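Local coordinates for GH127 beta-L-arabinofuranoside (Geobacillus stearothermophilus, PDB 4QK0), which probably hydrolyses beta-L-arabinofuranosides to release L-arabinose, as a member of glycoside hydrolase family 127, at residues A[489-494]-A[528-533]; A[535-540]-A[551-556]. All blocks are in the same frame, centred on the assembly; numbering follows the deposited sequence.

Contact 1 lies within the middle domain and contact 2 within the C-terminal domain, with centres about 14 Å apart; they follow one another along the chain, Pro-533 of the first running almost directly into Glu-535 of the second. The two also touch in space. A salt bridge joins Arg-492 NE to Glu-535 OE2 at 2.8 Å, and the Trp-490 indole packs beside the turn after strand 549-554, Trp-490 CE2 lying 3.5 Å from Gly-555 C. Further ties lead to the catalytic domain, where Glu-361 accepts a hydrogen bond from Trp-490 NE1 and Asn-366 ND2 is bonded to Pro-556 O. These bonds place both contacts near the meeting of the catalytic, middle and C-terminal parts of the chain.

Contact 1: residues A[489-494]-A[528-533]; sequences GWCRGA and LYFPMP
The apolar part of this contact is carried by Trp-490 and Cys-491 against Phe-530, Pro-531 and the selenomethionine Met-532. Trp-490 turns its ring inward between the two backbone bonds at CA (chi1 56°), which sends the six-membered end of the indole across to segment 528-533. There Trp-490 CH2 reaches Met-532 CG at 3.8 Å, and the extended selenomethionine chain also brings CE against CH2 and CZ2. Cys-491 directs SG at segment 528-533, where it rests 3.8 Å from Pro-531 CD and equally close to Phe-530 CB. The same sulfur makes a sulfur-aromatic contact, with Cys-491 SG 5.1 Å from the centroid of the Phe-530 ring and 69° off the ring normal, coming in neither over the face nor at the edge. Ala-494 CB lies 3.6 Å from Phe-530 CD1, at the edge of the ring and near its plane.

Polar atoms join the two segments without a direct hydrogen bond. A water accepts from Arg-492 N at 2.8 Å and lies 2.6 Å from Pro-531 O, to which it can donate, bridging the two backbones. Pro-531 O is also met in the indole plane, at the ring edge, by Trp-490 CZ3 (3.4 Å). Further along, Ala-494 CA lies 3.4 Å from Tyr-529 O, a CA-H...O contact with 138° at the hydrogen.

The contact ties the loop between strands 479-486 and 495-498 to the chain leaving strand 524-529 of the antiparallel middle-domain sheet. Tyr-463 touches both Trp-490 and Met-532, adding to the apolar cluster. With one bridging water, weak C-H contacts and van der Waals packing across it, the join depends on shape and on indole, sulfur and proline surfaces more than on directional bonds.

Contact 2: residues A[535-540]-A[551-556]; sequences ERIKAH and ALQRGP
Ala-551 O accepts the shortest polar bond of the contact, from Ile-537 N at 2.7 Å, and the N-H...O angle of 173° makes it almost straight. The oxygen is approached a second time by Arg-536 CA, in a CA-H...O contact. The return bond, Ala-551 N to Ile-537 O, measures 3.0 Å and closes this hydrogen-bonded pair. Two residues along, Glu-535 and Gln-553 form another: Glu-535 N donates to Gln-553 O at 2.8 Å, and Gln-553 N to Glu-535 O at 3.0 Å. Arg-536 and Leu-552 lie between them as a non-hydrogen-bonded pair.

This alternation defines the antiparallel beta hairpin of strands 534-539 and 549-554 in the C-terminal domain. The two short strand segments run 129° apart instead of the 180° of an exactly antiparallel pair, so they are markedly turned against each other. At Lys-538 and Ala-539 the first strand also pairs antiparallel with a strand of the second subunit, so the sheet continues across the dimer interface.

Side chains divide between the two faces. On one, Ile-537 and Gln-553 pass slantwise, with Ile-537 CG1 3.7 Å from Gln-553 CB; Ile-306 packs on both Ile-537 and Ala-551. With CG swung to the side away from the backbone N (chi1 -174°), Gln-553 stays extended and carries its amide to the following turn. There Gln-553 NE2 donates to Gly-555 O at 3.0 Å, with the acceptor close to the amide plane, which fixes the amide's rotation and ties it to the turn at the strand end. On the other face Arg-536 and Leu-552 run side by side in the same direction, Arg-536 CG being 4.2 Å from Leu-552 CD2. The guanidinium beyond reaches strand 574-586, where Arg-536 NH2 donates to the carbonyl oxygens of Pro-576 and Ala-579, while Leu-575 and Leu-581 pack on Leu-552.

Contact 1: residues A[489-494]-A[528-533]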
loop_
_atom_site.group_PDB
_atom_site.type_symbol
_atom_site.label_atom_id
_atom_site.label_comp_id
_atom_site.label_asym_id
_atom_site.label_seq_id
_atom_site.Cartn_x
_atom_site.Cartn_y
_atom_site.Cartn_z
ATOM N N GLY A 489 22.608 -3.533 24.487
ATOM C CA GLY A 489 21.640 -2.462 24.739
ATOM C C GLY A 489 20.273 -2.989 25.138
ATOM O O GLY A 489 19.559 -2.293 25.807
ATOM N N TRP A 490 19.911 -4.214 24.747
ATOM C CA TRP A 490 18.605 -4.786 25.164
ATOM C C TRP A 490 18.602 -5.220 26.629
ATOM O O TRP A 490 17.541 -5.446 27.222
ATOM C CB TRP A 490 18.169 -5.954 24.258
ATOM C CG TRP A 490 19.159 -7.081 24.156
ATOM C CD1 TRP A 490 19.975 -7.335 23.130
ATOM C CD2 TRP A 490 19.408 -8.115 25.137
ATOM N NE1 TRP A 490 20.730 -8.463 23.385
ATOM C CE2 TRP A 490 20.406 -8.939 24.624
ATOM C CE3 TRP A 490 18.905 -8.380 26.419
ATOM C CZ2 TRP A 490 20.917 -10.028 25.327
ATOM C CZ3 TRP A 490 19.396 -9.446 27.118
ATOM C CH2 TRP A 490 20.406 -10.267 26.570
ATOM N N CYS A 491 19.778 -5.310 27.232
ATOM C CA CYS A 491 19.922 -5.908 28.539
ATOM C C CYS A 491 19.812 -4.874 29.649
ATOM O O CYS A 491 20.329 -3.811 29.501
ATOM C CB CYS A 491 21.306 -6.544 28.597
ATOM S SG CYS A 491 21.610 -7.354 30.135
ATOM N N ARG A 492 19.188 -5.201 30.771
ATOM C CA ARG A 492 19.264 -4.370 31.995
ATOM C C ARG A 492 20.068 -5.245 32.942
ATOM O O ARG A 492 19.845 -6.467 33.002
ATOM C CB ARG A 492 17.919 -4.169 32.731
ATOM C CG ARG A 492 16.633 -3.921 31.965
ATOM C CD ARG A 492 15.471 -4.772 32.538
ATOM N NE ARG A 492 14.219 -4.619 31.788
ATOM C CZ ARG A 492 13.258 -3.709 32.026
ATOM N NH1 ARG A 492 13.355 -2.852 33.053
ATOM N NH2 ARG A 492 12.168 -3.668 31.240
ATOM N N GLY A 493 20.918 -4.652 33.747
ATOM C CA GLY A 493 21.523 -5.366 34.873
ATOM C C GLY A 493 22.522 -6.444 34.571
ATOM O O GLY A 493 22.517 -7.545 35.190
ATOM N N ALA A 494 23.412 -6.171 33.644
ATOM C CA ALA A 494 24.442 -7.175 33.365
ATOM C C ALA A 494 25.331 -7.370 34.594
ATOM O O ALA A 494 25.625 -6.410 35.303
ATOM C CB ALA A 494 25.256 -6.730 32.200
ATOM N N LEU A 528 29.887 -13.806 32.472
ATOM C CA LEU A 528 28.937 -12.740 32.166
ATOM C C LEU A 528 27.548 -13.269 32.327
ATOM O O LEU A 528 27.258 -14.374 31.893
ATOM C CB LEU A 528 29.092 -12.281 30.748
ATOM C CG LEU A 528 30.468 -11.841 30.267
ATOM C CD1 LEU A 528 30.435 -11.479 28.798
ATOM C CD2 LEU A 528 30.872 -10.630 31.046
ATOM N N TYR A 529 26.689 -12.473 32.959
ATOM C CA TYR A 529 25.285 -12.828 33.120
ATOM C C TYR A 529 24.421 -11.657 32.647
ATOM O O TYR A 529 24.495 -10.549 33.199
ATOM C CB TYR A 529 24.953 -13.179 34.565
ATOM C CG TYR A 529 23.453 -13.298 34.791
ATOM C CD1 TYR A 529 22.693 -14.203 34.041
ATOM C CD2 TYR A 529 22.789 -12.490 35.738
ATOM C CE1 TYR A 529 21.325 -14.305 34.239
ATOM C CE2 TYR A 529 21.423 -12.588 35.936
ATOM C CZ TYR A 529 20.699 -13.496 35.181
ATOM O OH TYR A 529 19.343 -13.589 35.348
ATOM N N PHE A 530 23.685 -11.908 31.558
ATOM C CA PHE A 530 22.777 -10.944 30.973
ATOM C C PHE A 530 21.365 -11.477 31.213
ATOM O O PHE A 530 20.934 -12.391 30.519
ATOM C CB PHE A 530 23.018 -10.815 29.470
ATOM C CG PHE A 530 24.423 -10.388 29.103
ATOM C CD1 PHE A 530 24.969 -9.191 29.596
ATOM C CD2 PHE A 530 25.173 -11.127 28.214
ATOM C CE1 PHE A 530 26.247 -8.782 29.248
ATOM C CE2 PHE A 530 26.460 -10.723 27.868
ATOM C CZ PHE A 530 26.998 -9.540 28.388
ATOM N N PRO A 531 20.643 -10.912 32.174
ATOM C CA PRO A 531 19.227 -11.313 32.302
ATOM C C PRO A 531 18.394 -11.163 31.003
ATOM O O PRO A 531 18.516 -10.148 30.306
ATOM C CB PRO A 531 18.687 -10.389 33.390
ATOM C CG PRO A 531 19.863 -9.710 34.012
ATOM C CD PRO A 531 20.980 -9.748 33.011
HETATM N N MSE A 532 17.617 -12.199 30.666
HETATM C CA MSE A 532 16.747 -12.233 29.461
HETATM C C MSE A 532 15.265 -12.363 29.854
HETATM O O MSE A 532 14.638 -13.381 29.576
HETATM C CB MSE A 532 17.115 -13.428 28.545
HETATM C CG MSE A 532 18.401 -13.209 27.817
HETATM SE SE MSE A 532 18.543 -14.536 26.427
HETATM C CE MSE A 532 20.220 -13.935 25.653
ATOM N N PRO A 533 14.692 -11.340 30.497
ATOM C CA PRO A 533 13.256 -11.341 30.677
ATOM C C PRO A 533 12.504 -11.136 29.374
ATOM O O PRO A 533 13.087 -10.656 28.380
ATOM C CB PRO A 533 13.017 -10.093 31.538
ATOM C CG PRO A 533 14.113 -9.162 31.171
ATOM C CD PRO A 533 15.305 -10.077 30.940
HETATM O O HOH W 1 17.892 -7.696 30.635
#

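Contact 2: residues A[535-540]-A[551-556]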
loop_
_atom_site.group_PDB
_atom_site.type_symbol
_atom_site.label_atom_id
_atom_site.label_comp_id
_atom_site.label_asym_id
_atom_site.label_seq_id
_atom_site.Cartn_x
_atom_site.Cartn_y
_atom_site.Cartn_z
ATOM N N GLU A 535 10.420 -8.985 27.149
ATOM C CA GLU A 535 10.139 -7.599 27.125
ATOM C C GLU A 535 9.014 -7.256 26.117
ATOM O O GLU A 535 8.929 -7.828 25.046
ATOM C CB GLU A 535 11.374 -6.826 26.668
ATOM C CG GLU A 535 12.616 -6.976 27.528
ATOM C CD GLU A 535 12.644 -6.090 28.785
ATOM O OE1 GLU A 535 11.576 -5.568 29.230
ATOM O OE2 GLU A 535 13.762 -5.976 29.365
ATOM N N ARG A 536 8.207 -6.268 26.482
ATOM C CA ARG A 536 7.204 -5.667 25.617
ATOM C C ARG A 536 7.838 -4.434 24.991
ATOM O O ARG A 536 8.104 -3.465 25.690
ATOM C CB ARG A 536 5.989 -5.231 26.449
ATOM C CG ARG A 536 5.006 -6.346 26.827
ATOM C CD ARG A 536 3.844 -5.728 27.639
ATOM N NE ARG A 536 2.710 -6.602 27.880
ATOM C CZ ARG A 536 2.707 -7.616 28.753
ATOM N NH1 ARG A 536 3.788 -7.901 29.502
ATOM N NH2 ARG A 536 1.623 -8.367 28.884
ATOM N N ILE A 537 8.099 -4.457 23.700
ATOM C CA ILE A 537 8.755 -3.337 23.069
ATOM C C ILE A 537 7.718 -2.376 22.463
ATOM O O ILE A 537 6.796 -2.816 21.750
ATOM C CB ILE A 537 9.696 -3.843 21.971
ATOM C CG1 ILE A 537 10.705 -4.885 22.541
ATOM C CG2 ILE A 537 10.441 -2.687 21.339
ATOM C CD1 ILE A 537 11.568 -4.375 23.685
ATOM N N LYS A 538 7.900 -1.086 22.706
ATOM C CA LYS A 538 7.104 -0.045 22.115
ATOM C C LYS A 538 7.882 0.788 21.117
ATOM O O LYS A 538 9.061 1.058 21.318
ATOM C CB LYS A 538 6.595 0.892 23.198
ATOM C CG LYS A 538 5.664 0.240 24.196
ATOM C CD LYS A 538 4.305 -0.191 23.639
ATOM C CE LYS A 538 3.565 0.981 22.957
ATOM N NZ LYS A 538 2.253 0.649 22.361
ATOM N N ALA A 539 7.232 1.179 20.030
ATOM C CA ALA A 539 7.866 2.040 19.058
ATOM C C ALA A 539 7.592 3.488 19.370
ATOM O O ALA A 539 6.579 3.833 19.985
ATOM C CB ALA A 539 7.414 1.751 17.676
ATOM N N HIS A 540 8.529 4.346 18.994
ATOM C CA HIS A 540 8.397 5.779 19.208
ATOM C C HIS A 540 6.986 6.176 18.692
ATOM O O HIS A 540 6.515 5.632 17.663
ATOM C CB HIS A 540 9.461 6.460 18.372
ATOM C CG HIS A 540 9.599 7.899 18.627
ATOM N ND1 HIS A 540 8.642 8.803 18.255
ATOM C CD2 HIS A 540 10.616 8.616 19.159
ATOM C CE1 HIS A 540 9.048 10.024 18.558
ATOM N NE2 HIS A 540 10.252 9.937 19.094
ATOM N N ALA A 551 5.463 -5.263 20.603
ATOM C CA ALA A 551 6.207 -6.394 20.054
ATOM C C ALA A 551 6.826 -7.092 21.203
ATOM O O ALA A 551 7.241 -6.478 22.193
ATOM C CB ALA A 551 7.269 -5.949 19.065
ATOM N N LEU A 552 6.941 -8.397 21.081
ATOM C CA LEU A 552 7.669 -9.145 22.108
ATOM C C LEU A 552 9.118 -9.429 21.700
ATOM O O LEU A 552 9.416 -9.729 20.549
ATOM C CB LEU A 552 6.973 -10.461 22.365
ATOM C CG LEU A 552 5.546 -10.270 22.843
ATOM C CD1 LEU A 552 4.897 -11.606 23.019
ATOM C CD2 LEU A 552 5.458 -9.496 24.147
ATOM N N GLN A 553 10.020 -9.276 22.664
ATOM C CA GLN A 553 11.427 -9.529 22.451
ATOM C C GLN A 553 12.036 -10.176 23.703
ATOM O O GLN A 553 11.747 -9.797 24.833
ATOM C CB GLN A 553 12.173 -8.242 22.117
ATOM C CG GLN A 553 13.627 -8.483 21.743
ATOM C CD GLN A 553 14.390 -7.274 21.232
ATOM O OE1 GLN A 553 13.821 -6.381 20.619
ATOM N NE2 GLN A 553 15.715 -7.311 21.386
ATOM N N ARG A 554 12.955 -11.097 23.472
ATOM C CA ARG A 554 13.734 -11.710 24.581
ATOM C C ARG A 554 15.204 -11.847 24.197
ATOM O O ARG A 554 15.523 -12.474 23.183
ATOM C CB ARG A 554 13.151 -13.080 24.863
ATOM C CG ARG A 554 13.870 -13.860 25.934
ATOM C CD ARG A 554 13.165 -15.175 26.267
ATOM N NE ARG A 554 13.886 -15.785 27.390
ATOM C CZ ARG A 554 14.985 -16.528 27.279
ATOM N NH1 ARG A 554 15.512 -16.826 26.118
ATOM N NH2 ARG A 554 15.567 -16.972 28.354
ATOM N N GLY A 555 16.109 -11.272 24.987
ATOM C CA GLY A 555 17.512 -11.227 24.545
ATOM C C GLY A 555 17.518 -10.436 23.257
ATOM O O GLY A 555 16.757 -9.470 23.119
ATOM N N PRO A 556 18.314 -10.860 22.274
ATOM C CA PRO A 556 18.368 -10.196 20.949
ATOM C C PRO A 556 17.248 -10.603 19.958
ATOM O O PRO A 556 17.241 -10.105 18.837
ATOM C CB PRO A 556 19.715 -10.691 20.384
ATOM C CG PRO A 556 19.792 -12.092 20.891
ATOM C CD PRO A 556 19.195 -12.034 22.288
#